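Local coordinates for protein ochratoxinase (Aspergillus niger, PDB 4C65) that uses zinc to hydrolyse the mycotoxin ochratoxin A to ochratoxin alpha and L-phenylalanine, acting as a carboxypeptidase with preference for aromatic C-terminal residues, at residues G64-H69 / A367-S372; Q238-S243 / G374-L379; A244-K249 / K261-V266; G281-A286 / G328-L333. All coordinates share one frame; numbering follows the deposited sequence. Where two conformers were deposited one is given.

The four contacts join barrel strands and the chain after helix 358-365 in the TIM-barrel domain, and two of them carry zinc ligands. Contacts 3 and 4, with centres about 10 Å apart, follow one another along the parallel strands 242-246, 262-263, 283-285 and 331-332. Contact 1 joins strand 60-67 to the chain after helix 358-365; it spans both of these in sequence and lies about 10 Å from contact 4, centre to centre. Contact 2 alternates with contact 1 along the chain and shares strand 242-246 with contact 3. Zinc ligands come from contact 1 (H69) and contact 3 (H245, H265), whose centres are about 17 Å apart.

Contact 1. Residues G64-H69 / A367-S372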
loop_
_atom_site.group_PDB
_atom_site.type_symbol
_atom_site.label_atom_id
_atom_site.label_comp_id
_atom_site.label_asym_id
_atom_site.label_seq_id
_atom_site.Cartn_x
_atom_site.Cartn_y
_atom_site.Cartn_z
ATOM N N GLY A 64 -8.281 47.043 -16.541
ATOM C CA GLY A 64 -7.234 46.016 -16.601
ATOM C C GLY A 64 -7.698 44.809 -17.426
ATOM O O GLY A 64 -8.877 44.456 -17.405
ATOM N N LEU A 65 -6.768 44.206 -18.158
ATOM C CA LEU A 65 -7.098 43.147 -19.097
ATOM C C LEU A 65 -7.208 41.788 -18.415
ATOM O O LEU A 65 -6.498 41.506 -17.454
ATOM C CB LEU A 65 -6.044 43.086 -20.187
ATOM C CG LEU A 65 -6.000 44.271 -21.141
ATOM C CD1 LEU A 65 -4.652 44.326 -21.835
ATOM C CD2 LEU A 65 -7.146 44.143 -22.147
ATOM N N TRP A 66 -8.112 40.960 -18.939
ATOM C CA TRP A 66 -8.276 39.569 -18.518
ATOM C C TRP A 66 -7.755 38.643 -19.610
ATOM O O TRP A 66 -7.863 38.946 -20.794
ATOM C CB TRP A 66 -9.728 39.208 -18.340
ATOM C CG TRP A 66 -10.353 39.635 -17.069
ATOM C CD1 TRP A 66 -10.538 40.901 -16.641
ATOM C CD2 TRP A 66 -10.987 38.787 -16.106
ATOM N NE1 TRP A 66 -11.195 40.899 -15.430
ATOM C CE2 TRP A 66 -11.480 39.608 -15.086
ATOM C CE3 TRP A 66 -11.163 37.407 -15.999
ATOM C CZ2 TRP A 66 -12.114 39.099 -13.964
ATOM C CZ3 TRP A 66 -11.822 36.907 -14.893
ATOM C CH2 TRP A 66 -12.300 37.757 -13.897
ATOM N N ASP A 67 -7.148 37.531 -19.207
ATOM C CA ASP A 67 -7.046 36.394 -20.086
ATOM C C ASP A 67 -7.746 35.234 -19.423
ATOM O O ASP A 67 -7.431 34.888 -18.274
ATOM C CB ASP A 67 -5.614 36.051 -20.424
ATOM C CG ASP A 67 -5.532 35.143 -21.648
ATOM O OD1 ASP A 67 -5.800 33.913 -21.497
ATOM O OD2 ASP A 67 -5.224 35.672 -22.733
ATOM N N CYS A 68 -8.689 34.641 -20.150
ATOM C CA CYS A 68 -9.551 33.623 -19.595
ATOM C C CYS A 68 -9.107 32.198 -19.868
ATOM O O CYS A 68 -9.842 31.254 -19.578
ATOM C CB CYS A 68 -10.956 33.832 -20.115
ATOM S SG CYS A 68 -11.632 35.441 -19.645
ATOM N N HIS A 69 -7.923 32.030 -20.438
ATOM C CA HIS A 69 -7.390 30.703 -20.654
ATOM C C HIS A 69 -5.876 30.622 -20.443
ATOM O O HIS A 69 -5.119 30.578 -21.393
ATOM C CB HIS A 69 -7.745 30.179 -22.046
ATOM C CG HIS A 69 -7.643 28.689 -22.147
ATOM N ND1 HIS A 69 -8.657 27.913 -22.652
ATOM C CD2 HIS A 69 -6.687 27.824 -21.731
ATOM C CE1 HIS A 69 -8.312 26.638 -22.584
ATOM N NE2 HIS A 69 -7.127 26.558 -22.023
ATOM N N ALA A 367 -14.856 43.733 -20.117
ATOM C CA ALA A 367 -16.216 43.695 -19.558
ATOM C C ALA A 367 -16.815 42.280 -19.492
ATOM O O ALA A 367 -17.490 41.948 -18.526
ATOM C CB ALA A 367 -17.145 44.641 -20.321
ATOM N N ASN A 368 -16.593 41.479 -20.525
ATOM C CA ASN A 368 -17.188 40.149 -20.627
ATOM C C ASN A 368 -16.409 39.121 -19.869
ATOM O O ASN A 368 -16.942 38.093 -19.493
ATOM C CB ASN A 368 -17.249 39.689 -22.081
ATOM C CG ASN A 368 -18.330 40.396 -22.885
ATOM O OD1 ASN A 368 -19.220 41.050 -22.349
ATOM N ND2 ASN A 368 -18.242 40.261 -24.196
ATOM N N ALA A 369 -15.131 39.393 -19.647
ATOM C CA ALA A 369 -14.203 38.379 -19.149
ATOM C C ALA A 369 -14.565 37.770 -17.789
ATOM O O ALA A 369 -14.405 36.562 -17.602
ATOM C CB ALA A 369 -12.808 38.935 -19.113
ATOM N N PRO A 370 -15.039 38.579 -16.832
ATOM C CA PRO A 370 -15.438 37.948 -15.576
ATOM C C PRO A 370 -16.578 36.923 -15.666
ATOM O O PRO A 370 -16.739 36.117 -14.743
ATOM C CB PRO A 370 -15.847 39.126 -14.686
ATOM C CG PRO A 370 -15.329 40.347 -15.355
ATOM C CD PRO A 370 -15.211 40.038 -16.806
ATOM N N LEU A 371 -17.356 36.946 -16.749
ATOM C CA LEU A 371 -18.363 35.896 -16.988
ATOM C C LEU A 371 -17.701 34.520 -17.018
ATOM O O LEU A 371 -18.321 33.497 -16.699
ATOM C CB LEU A 371 -19.116 36.113 -18.281
ATOM C CG LEU A 371 -19.996 37.357 -18.366
ATOM C CD1 LEU A 371 -20.459 37.545 -19.799
ATOM C CD2 LEU A 371 -21.187 37.260 -17.421
ATOM N N SER A 372 -16.407 34.522 -17.310
ATOM C CA SER A 372 -15.610 33.297 -17.319
ATOM C C SER A 372 -15.568 32.559 -15.984
ATOM O O SER A 372 -15.241 31.361 -15.976
ATOM C CB SER A 372 -14.180 33.583 -17.791
ATOM O OG SER A 372 -13.416 34.276 -16.811
#
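With CG set anti to the carbonyl carbon, chi1 -80°, W66 lays its indole across A369 and P370, and C68, holding SG in the same relation, points its sulfur at A369 and S372. P370 CA sits over the six-membered ring, 3.9 Å from its centroid and 22° off the normal, a CH-pi contact. The two side chains cross at about a right angle, with P370 CG 3.7 Å from W66 CZ2. Beside this, C68 SG packs 3.7 Å from A369 CB and 3.5 Å from S372 OG. That hydroxyl donates to A369 O at 2.6 Å, and S372 N donates to the same oxygen, so two bonds fix this carbonyl within the 3-10 turn. At the far end of the strand, D67 OD1 accepts from H69 N at 3.0 Å, an Asx turn that leads into H69, a ligand of the first zinc ion and the first histidine of the HxH motif. R113 ties the segments together, its guanidinium bonding to both C68 O and S372 O. Strand 60-67 runs beside strand 109-114 on one flank, while its W66 is bonded through the backbone to A365 of helix 358-365, which leads directly into residues 367-372.

Contact 2. Residues Q238-S243 / G374-L379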
loop_
_atom_site.group_PDB
_atom_site.type_symbol
_atom_site.label_atom_id
_atom_site.label_comp_id
_atom_site.label_asym_id
_atom_site.label_seq_id
_atom_site.Cartn_x
_atom_site.Cartn_y
_atom_site.Cartn_z
ATOM N N GLN A 238 -21.156 25.034 -4.873
ATOM C CA GLN A 238 -20.247 25.961 -4.273
ATOM C C GLN A 238 -20.111 27.240 -5.118
ATOM O O GLN A 238 -19.146 27.992 -4.976
ATOM C CB GLN A 238 -18.866 25.300 -4.061
ATOM C CG GLN A 238 -18.892 23.998 -3.271
ATOM C CD GLN A 238 -19.560 24.162 -1.929
ATOM O OE1 GLN A 238 -19.315 25.133 -1.210
ATOM N NE2 GLN A 238 -20.366 23.201 -1.561
ATOM N N ASN A 239 -21.095 27.499 -5.972
ATOM C CA ASN A 239 -21.115 28.704 -6.792
ATOM C C ASN A 239 -19.960 28.833 -7.755
ATOM O O ASN A 239 -19.435 29.940 -7.979
ATOM C CB ASN A 239 -21.245 29.966 -5.926
ATOM C CG ASN A 239 -22.663 30.513 -5.921
ATOM O OD1 ASN A 239 -23.631 29.771 -6.024
ATOM N ND2 ASN A 239 -22.783 31.797 -5.721
ATOM N N ARG A 240 -19.555 27.696 -8.328
ATOM C CA ARG A 240 -18.608 27.706 -9.431
ATOM C C ARG A 240 -19.370 27.301 -10.716
ATOM O O ARG A 240 -20.326 26.545 -10.665
ATOM C CB ARG A 240 -17.488 26.741 -9.199
ATOM C CG ARG A 240 -16.329 27.287 -8.403
ATOM C CD ARG A 240 -16.694 27.640 -6.974
ATOM N NE ARG A 240 -15.481 27.840 -6.199
ATOM C CZ ARG A 240 -15.432 28.148 -4.907
ATOM N NH1 ARG A 240 -16.532 28.324 -4.196
ATOM N NH2 ARG A 240 -14.249 28.252 -4.332
ATOM N N ILE A 241 -18.891 27.789 -11.851
ATOM C CA ILE A 241 -19.298 27.260 -13.121
ATOM C C ILE A 241 -18.174 26.378 -13.707
ATOM O O ILE A 241 -17.057 26.339 -13.177
ATOM C CB ILE A 241 -19.640 28.369 -14.097
ATOM C CG1 ILE A 241 -18.426 29.262 -14.341
ATOM C CG2 ILE A 241 -20.843 29.153 -13.579
ATOM C CD1 ILE A 241 -18.495 30.021 -15.641
ATOM N N VAL A 242 -18.522 25.609 -14.739
ATOM C CA VAL A 242 -17.593 24.688 -15.332
ATOM C C VAL A 242 -17.241 25.207 -16.696
ATOM O O VAL A 242 -18.103 25.636 -17.464
ATOM C CB VAL A 242 -18.192 23.281 -15.459
ATOM C CG1 VAL A 242 -17.277 22.383 -16.263
ATOM C CG2 VAL A 242 -18.473 22.694 -14.095
ATOM N N SER A 243 -15.956 25.172 -16.986
ATOM C CA SER A 243 -15.452 25.467 -18.293
ATOM C C SER A 243 -15.067 24.153 -18.921
ATOM O O SER A 243 -14.384 23.331 -18.299
ATOM C CB SER A 243 -14.212 26.368 -18.186
ATOM O OG SER A 243 -13.604 26.551 -19.457
ATOM N N GLY A 374 -18.183 33.166 -13.583
ATOM C CA GLY A 374 -19.540 33.070 -13.103
ATOM C C GLY A 374 -19.743 33.835 -11.821
ATOM O O GLY A 374 -19.312 34.976 -11.721
ATOM N N PRO A 375 -20.399 33.217 -10.834
ATOM C CA PRO A 375 -20.693 33.938 -9.580
ATOM C C PRO A 375 -19.474 34.241 -8.723
ATOM O O PRO A 375 -19.629 34.881 -7.699
ATOM C CB PRO A 375 -21.626 33.002 -8.816
ATOM C CG PRO A 375 -21.954 31.884 -9.727
ATOM C CD PRO A 375 -21.052 31.905 -10.907
ATOM N N GLN A 376 -18.288 33.773 -9.116
ATOM C CA GLN A 376 -17.054 34.061 -8.370
ATOM C C GLN A 376 -16.440 35.396 -8.761
ATOM O O GLN A 376 -15.486 35.856 -8.126
ATOM C CB GLN A 376 -16.005 32.991 -8.608
ATOM C CG GLN A 376 -16.388 31.640 -8.059
ATOM C CD GLN A 376 -16.528 31.664 -6.556
ATOM O OE1 GLN A 376 -15.611 32.087 -5.848
ATOM N NE2 GLN A 376 -17.662 31.228 -6.071
ATOM N N ALA A 377 -17.025 36.039 -9.770
ATOM C CA ALA A 377 -16.531 37.339 -10.240
ATOM C C ALA A 377 -17.041 38.460 -9.361
ATOM O O ALA A 377 -18.236 38.547 -9.089
ATOM C CB ALA A 377 -16.976 37.587 -11.672
ATOM N N PRO A 378 -16.135 39.346 -8.933
ATOM C CA PRO A 378 -16.606 40.583 -8.341
ATOM C C PRO A 378 -17.150 41.497 -9.462
ATOM O O PRO A 378 -17.150 41.106 -10.632
ATOM C CB PRO A 378 -15.351 41.156 -7.680
ATOM C CG PRO A 378 -14.215 40.602 -8.457
ATOM C CD PRO A 378 -14.662 39.265 -8.973
ATOM N N LEU A 379 -17.620 42.686 -9.108
ATOM C CA LEU A 379 -17.914 43.702 -10.103
ATOM C C LEU A 379 -16.596 44.238 -10.598
ATOM O O LEU A 379 -15.957 44.998 -9.902
ATOM C CB LEU A 379 -18.763 44.835 -9.502
ATOM C CG LEU A 379 -20.210 44.457 -9.155
ATOM C CD1 LEU A 379 -20.927 45.677 -8.596
ATOM C CD2 LEU A 379 -20.961 43.900 -10.370
#
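Q376 NE2 donates to N239 O over 2.9 Å with a nearly straight N-H...O angle of 166°, and this bond ties the loop 374-379 to the end of a helix. N239, with positive phi, is the C-prime residue of the Schellman motif that closes helix 225-237, just ahead of barrel strand 242-246. The acceptor lies close to the amide plane of Q376, yet the donor stands 55° above the carbonyl plane of N239, away from the lone-pair directions. A bend at chi2 turns the Q376 chain back toward N239 and lays its amide on the guanidinium of R240; the two planes are 25° apart and stacked, with Q376 CD over one face.

R240 is itself held flat. Its NH1 donates in plane to Q238 O at 2.7 Å, while NH2 bonds to A200 O, which probably limits the rotation of the surface on which the glutamine rests. Nearby, the P375 ring lies against N239, with its CB 3.5 Å from N239 ND2. The assembly also reaches this helix end: Q238 NE2 bonds to A221 O of a second subunit, and F220 of that subunit packs on Q238 and N239. Toward the strand, I241 packs on G374 and P375, its CD1 3.8 Å from G374 N and its CG2 3.8 Å from P375 CD.

Contact 3. Residues A244-K249 / K261-V266; sequences AHVHGK and KSLEHV
H245 and H265, both ligands of the second zinc ion, bring their imidazoles together with ND1 of H245 3.1 Å from NE2 of H265. Their planes stand at 76°, and the H245 atom lies near the plane of the H265 ring, at its edge. On another side H247 brings CE1 to within 3.4 Å of H265 CB; these two rings are almost parallel, 13° apart, but slid so far that they barely overlap. Around this cluster, H245 NE2 bonds to G209 O, T287 OG1 to H265 ND1 and S267 OG to H247 ND1, each fixing how a ring is turned.

The backbone supplies the next layer. Strands 242-246 and 262-263 are the two neighbouring parallel strands of a beta-alpha-beta unit of the barrel, connected by helix 249-258. A244 N donates to S262 O and A244 O accepts from E264 N, both at 2.9 Å. Farther on, V246 N reaches E264 O at 3.2 Å, and V266 N bends toward V246 O, with an angle of only 130° at the hydrogen. There the chain turns a corner at E264, and H265 takes positive phi. Away from the histidines, A244 CB meets L263 CD2 at 3.8 Å, and both residues lie on A255 of helix 249-258.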
loop_
_atom_site.group_PDB
_atom_site.type_symbol
_atom_site.label_atom_id
_atom_site.label_comp_id
_atom_site.label_asym_id
_atom_site.label_seq_id
_atom_site.Cartn_x
_atom_site.Cartn_y
_atom_site.Cartn_z
ATOM N N ALA A 244 -15.455 23.978 -20.178
ATOM C CA ALA A 244 -15.232 22.745 -20.898
ATOM C C ALA A 244 -14.351 22.949 -22.128
ATOM O O ALA A 244 -14.687 23.739 -23.008
ATOM C CB ALA A 244 -16.566 22.183 -21.332
ATOM N N HIS A 245 -13.229 22.223 -22.167
ATOM C CA HIS A 245 -12.431 22.033 -23.364
ATOM C C HIS A 245 -13.244 21.222 -24.362
ATOM O O HIS A 245 -13.526 20.050 -24.129
ATOM C CB HIS A 245 -11.132 21.330 -22.982
ATOM C CG HIS A 245 -10.355 20.780 -24.130
ATOM N ND1 HIS A 245 -9.176 21.348 -24.548
ATOM C CD2 HIS A 245 -10.523 19.666 -24.886
ATOM C CE1 HIS A 245 -8.676 20.643 -25.549
ATOM N NE2 HIS A 245 -9.469 19.608 -25.767
ATOM N N VAL A 246 -13.635 21.850 -25.470
ATOM C CA VAL A 246 -14.398 21.175 -26.544
ATOM C C VAL A 246 -13.936 21.545 -27.953
ATOM O O VAL A 246 -13.716 22.719 -28.271
ATOM C CB VAL A 246 -15.916 21.461 -26.441
ATOM C CG1 VAL A 246 -16.523 20.716 -25.269
ATOM C CG2 VAL A 246 -16.193 22.949 -26.307
ATOM N N HIS A 247 -13.804 20.548 -28.808
ATOM C CA HIS A 247 -13.516 20.790 -30.213
ATOM C C HIS A 247 -14.687 20.283 -31.039
ATOM O O HIS A 247 -15.471 21.082 -31.573
ATOM C CB HIS A 247 -12.200 20.111 -30.631
ATOM C CG HIS A 247 -10.975 20.806 -30.119
ATOM N ND1 HIS A 247 -10.587 22.054 -30.562
ATOM C CD2 HIS A 247 -10.059 20.441 -29.196
ATOM C CE1 HIS A 247 -9.494 22.430 -29.926
ATOM N NE2 HIS A 247 -9.149 21.466 -29.095
ATOM N N GLY A 248 -14.823 18.967 -31.136
ATOM C CA GLY A 248 -15.880 18.379 -31.940
ATOM C C GLY A 248 -17.257 18.733 -31.421
ATOM O O GLY A 248 -17.436 18.962 -30.229
ATOM N N LYS A 249 -18.243 18.742 -32.320
ATOM C CA LYS A 249 -19.616 19.051 -31.943
ATOM C C LYS A 249 -20.197 18.086 -30.877
ATOM O O LYS A 249 -20.917 18.526 -29.970
ATOM C CB LYS A 249 -20.517 19.077 -33.172
ATOM C CG LYS A 249 -21.825 19.769 -32.881
ATOM C CD LYS A 249 -22.639 20.068 -34.119
ATOM C CE LYS A 249 -24.050 20.449 -33.689
ATOM N NZ LYS A 249 -24.860 20.873 -34.849
ATOM N N LYS A 261 -20.901 26.431 -18.530
ATOM C CA LYS A 261 -21.222 27.817 -18.797
ATOM C C LYS A 261 -20.126 28.533 -19.528
ATOM O O LYS A 261 -20.264 29.678 -19.879
ATOM C CB LYS A 261 -21.584 28.537 -17.510
ATOM C CG LYS A 261 -22.893 28.058 -16.911
ATOM C CD LYS A 261 -24.093 28.338 -17.814
ATOM C CE LYS A 261 -25.082 29.268 -17.148
ATOM N NZ LYS A 261 -25.225 30.583 -17.853
ATOM N N SER A 262 -19.029 27.842 -19.789
ATOM C CA SER A 262 -17.939 28.406 -20.561
ATOM C C SER A 262 -17.351 27.307 -21.427
ATOM O O SER A 262 -17.157 26.190 -20.969
ATOM C CB SER A 262 -16.898 28.995 -19.598
ATOM O OG SER A 262 -15.744 29.466 -20.280
ATOM N N LEU A 263 -17.106 27.592 -22.691
ATOM C CA LEU A 263 -16.534 26.597 -23.578
ATOM C C LEU A 263 -15.268 27.138 -24.168
ATOM O O LEU A 263 -15.220 28.314 -24.581
ATOM C CB LEU A 263 -17.503 26.243 -24.703
ATOM C CG LEU A 263 -18.846 25.716 -24.248
ATOM C CD1 LEU A 263 -19.744 25.522 -25.463
ATOM C CD2 LEU A 263 -18.711 24.427 -23.463
ATOM N N GLU A 264 -14.263 26.274 -24.264
ATOM C CA GLU A 264 -12.986 26.667 -24.824
ATOM C C GLU A 264 -12.744 26.037 -26.198
ATOM O O GLU A 264 -13.128 24.891 -26.420
ATOM C CB GLU A 264 -11.871 26.308 -23.857
ATOM C CG GLU A 264 -12.282 26.350 -22.408
ATOM C CD GLU A 264 -12.487 27.814 -22.034
ATOM O OE1 GLU A 264 -11.543 28.610 -22.285
ATOM O OE2 GLU A 264 -13.565 28.178 -21.497
ATOM N N HIS A 265 -12.089 26.794 -27.070
ATOM C CA HIS A 265 -11.778 26.391 -28.428
ATOM C C HIS A 265 -13.021 26.368 -29.300
ATOM O O HIS A 265 -13.125 27.133 -30.269
ATOM C CB HIS A 265 -11.045 25.036 -28.475
ATOM C CG HIS A 265 -10.042 24.862 -27.380
ATOM N ND1 HIS A 265 -8.966 25.703 -27.222
ATOM C CD2 HIS A 265 -9.977 23.974 -26.364
ATOM C CE1 HIS A 265 -8.277 25.341 -26.158
ATOM N NE2 HIS A 265 -8.864 24.285 -25.626
ATOM N N VAL A 266 -13.940 25.468 -28.971
ATOM C CA VAL A 266 -15.242 25.382 -29.605
ATOM C C VAL A 266 -15.125 25.285 -31.112
ATOM O O VAL A 266 -15.961 25.806 -31.845
ATOM C CB VAL A 266 -16.157 26.560 -29.223
ATOM C CG1 VAL A 266 -17.565 26.048 -28.989
ATOM C CG2 VAL A 266 -15.692 27.264 -27.958
#

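Contact 4. Residues G281-A286 / G328-L333; sequences GILYVA and GVTIAL
L283 and A332 form the dense centre of a parallel pairing between two late strands of the TIM barrel, 283-285 and the weakly bonded 331-332. With CG opposite the backbone N (chi1 -171°), the leucine swings its two methyls across the neighbouring chain: CD2 lies 3.8 Å from A332 CB, while CD1 reaches T330 O at 3.4 Å. Two backbone bonds run beside it, Y284 N to T330 O and A332 N to Y284 O, each 3.0 Å long, so Y284 is bonded to the other strand through both its backbone N and O. On the other face Y284 CB packs on V329 CG1 and I331 CG1, at 3.9 and 4.0 Å, and the phenol ring continues toward A320 and A324 of helix 304-327.

The ends are looser. The end-to-end directions of the two segments are 49° apart, and beyond Y284 the pairing of V285 with A332 is long and bent. V285 is bonded through its backbone to L263 and H265 on the other side. At the opposite end T330 is partly exposed, and a water takes the place of a direct strand bond: it donates to I282 O at 2.9 Å and accepts from T330 N at 3.0 Å.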
loop_
_atom_site.group_PDB
_atom_site.type_symbol
_atom_site.label_atom_id
_atom_site.label_comp_id
_atom_site.label_asym_id
_atom_site.label_seq_id
_atom_site.Cartn_x
_atom_site.Cartn_y
_atom_site.Cartn_z
ATOM N N GLY A 281 -26.731 31.384 -22.182
ATOM C CA GLY A 281 -25.764 32.300 -21.578
ATOM C C GLY A 281 -24.427 31.622 -21.345
ATOM O O GLY A 281 -23.878 31.677 -20.251
ATOM N N ILE A 282 -23.916 30.986 -22.388
ATOM C CA ILE A 282 -22.678 30.260 -22.308
ATOM C C ILE A 282 -21.578 31.066 -22.975
ATOM O O ILE A 282 -21.743 31.547 -24.085
ATOM C CB ILE A 282 -22.799 28.889 -22.971
ATOM C CG1 ILE A 282 -23.985 28.121 -22.361
ATOM C CG2 ILE A 282 -21.493 28.097 -22.812
ATOM C CD1 ILE A 282 -24.297 26.789 -23.023
ATOM N N LEU A 283 -20.441 31.185 -22.285
ATOM C CA LEU A 283 -19.345 32.003 -22.754
ATOM C C LEU A 283 -18.511 31.250 -23.787
ATOM O O LEU A 283 -18.257 30.052 -23.628
ATOM C CB LEU A 283 -18.464 32.426 -21.593
ATOM C CG LEU A 283 -17.381 33.463 -21.892
ATOM C CD1 LEU A 283 -18.008 34.797 -22.277
ATOM C CD2 LEU A 283 -16.523 33.640 -20.671
ATOM N N TYR A 284 -18.081 31.977 -24.836
ATOM C CA TYR A 284 -17.254 31.451 -25.908
ATOM C C TYR A 284 -15.837 31.998 -25.756
ATOM O O TYR A 284 -15.625 33.208 -25.836
ATOM C CB TYR A 284 -17.819 31.879 -27.257
ATOM C CG TYR A 284 -17.324 31.130 -28.501
ATOM C CD1 TYR A 284 -16.026 31.269 -28.966
ATOM C CD2 TYR A 284 -18.197 30.345 -29.251
ATOM C CE1 TYR A 284 -15.599 30.623 -30.124
ATOM C CE2 TYR A 284 -17.786 29.688 -30.403
ATOM C CZ TYR A 284 -16.487 29.827 -30.843
ATOM O OH TYR A 284 -16.078 29.173 -31.988
ATOM N N VAL A 285 -14.876 31.099 -25.570
ATOM C CA VAL A 285 -13.477 31.456 -25.492
ATOM C C VAL A 285 -12.722 30.697 -26.564
ATOM O O VAL A 285 -12.432 29.506 -26.417
ATOM C CB VAL A 285 -12.915 31.121 -24.108
ATOM C CG1 VAL A 285 -11.457 31.549 -24.005
ATOM C CG2 VAL A 285 -13.763 31.793 -23.040
ATOM N N ALA A 286 -12.357 31.403 -27.627
ATOM C CA ALA A 286 -11.842 30.756 -28.839
ATOM C C ALA A 286 -10.413 30.193 -28.716
ATOM O O ALA A 286 -10.121 29.152 -29.277
ATOM C CB ALA A 286 -11.938 31.726 -30.014
ATOM N N GLY A 328 -23.698 36.998 -32.381
ATOM C CA GLY A 328 -23.892 37.718 -31.124
ATOM C C GLY A 328 -23.765 36.863 -29.871
ATOM O O GLY A 328 -24.274 37.226 -28.827
ATOM N N VAL A 329 -23.054 35.736 -29.967
ATOM C CA VAL A 329 -22.647 34.939 -28.783
ATOM C C VAL A 329 -21.722 35.776 -27.927
ATOM O O VAL A 329 -20.888 36.507 -28.460
ATOM C CB VAL A 329 -21.893 33.660 -29.196
ATOM C CG1 VAL A 329 -21.512 32.826 -27.975
ATOM C CG2 VAL A 329 -22.731 32.831 -30.170
ATOM N N THR A 330 -21.877 35.691 -26.615
ATOM C CA THR A 330 -21.024 36.432 -25.710
ATOM C C THR A 330 -19.612 35.821 -25.677
ATOM O O THR A 330 -19.456 34.628 -25.398
ATOM C CB THR A 330 -21.582 36.400 -24.293
ATOM O OG1 THR A 330 -22.909 36.898 -24.300
ATOM C CG2 THR A 330 -20.729 37.241 -23.367
ATOM N N ILE A 331 -18.607 36.639 -25.957
ATOM C CA ILE A 331 -17.264 36.158 -26.139
ATOM C C ILE A 331 -16.321 36.778 -25.127
ATOM O O ILE A 331 -16.460 37.940 -24.757
ATOM C CB ILE A 331 -16.804 36.458 -27.577
ATOM C CG1 ILE A 331 -17.648 35.627 -28.535
ATOM C CG2 ILE A 331 -15.333 36.115 -27.793
ATOM C CD1 ILE A 331 -17.916 36.330 -29.824
ATOM N N ALA A 332 -15.356 35.986 -24.675
ATOM C CA ALA A 332 -14.233 36.503 -23.903
ATOM C C ALA A 332 -12.959 35.947 -24.504
ATOM O O ALA A 332 -12.990 34.977 -25.279
ATOM C CB ALA A 332 -14.345 36.135 -22.447
ATOM N N LEU A 333 -11.841 36.586 -24.188
ATOM C CA LEU A 333 -10.570 36.239 -24.809
ATOM C C LEU A 333 -9.707 35.385 -23.889
ATOM O O LEU A 333 -9.610 35.636 -22.687
ATOM C CB LEU A 333 -9.772 37.494 -25.217
ATOM C CG LEU A 333 -10.432 38.383 -26.256
ATOM C CD1 LEU A 333 -9.451 39.422 -26.754
ATOM C CD2 LEU A 333 -10.967 37.593 -27.441
HETATM O O HOH W 1 -23.496 33.681 -25.118
HETATM O O HOH W 2 -12.404 34.220 -27.525
#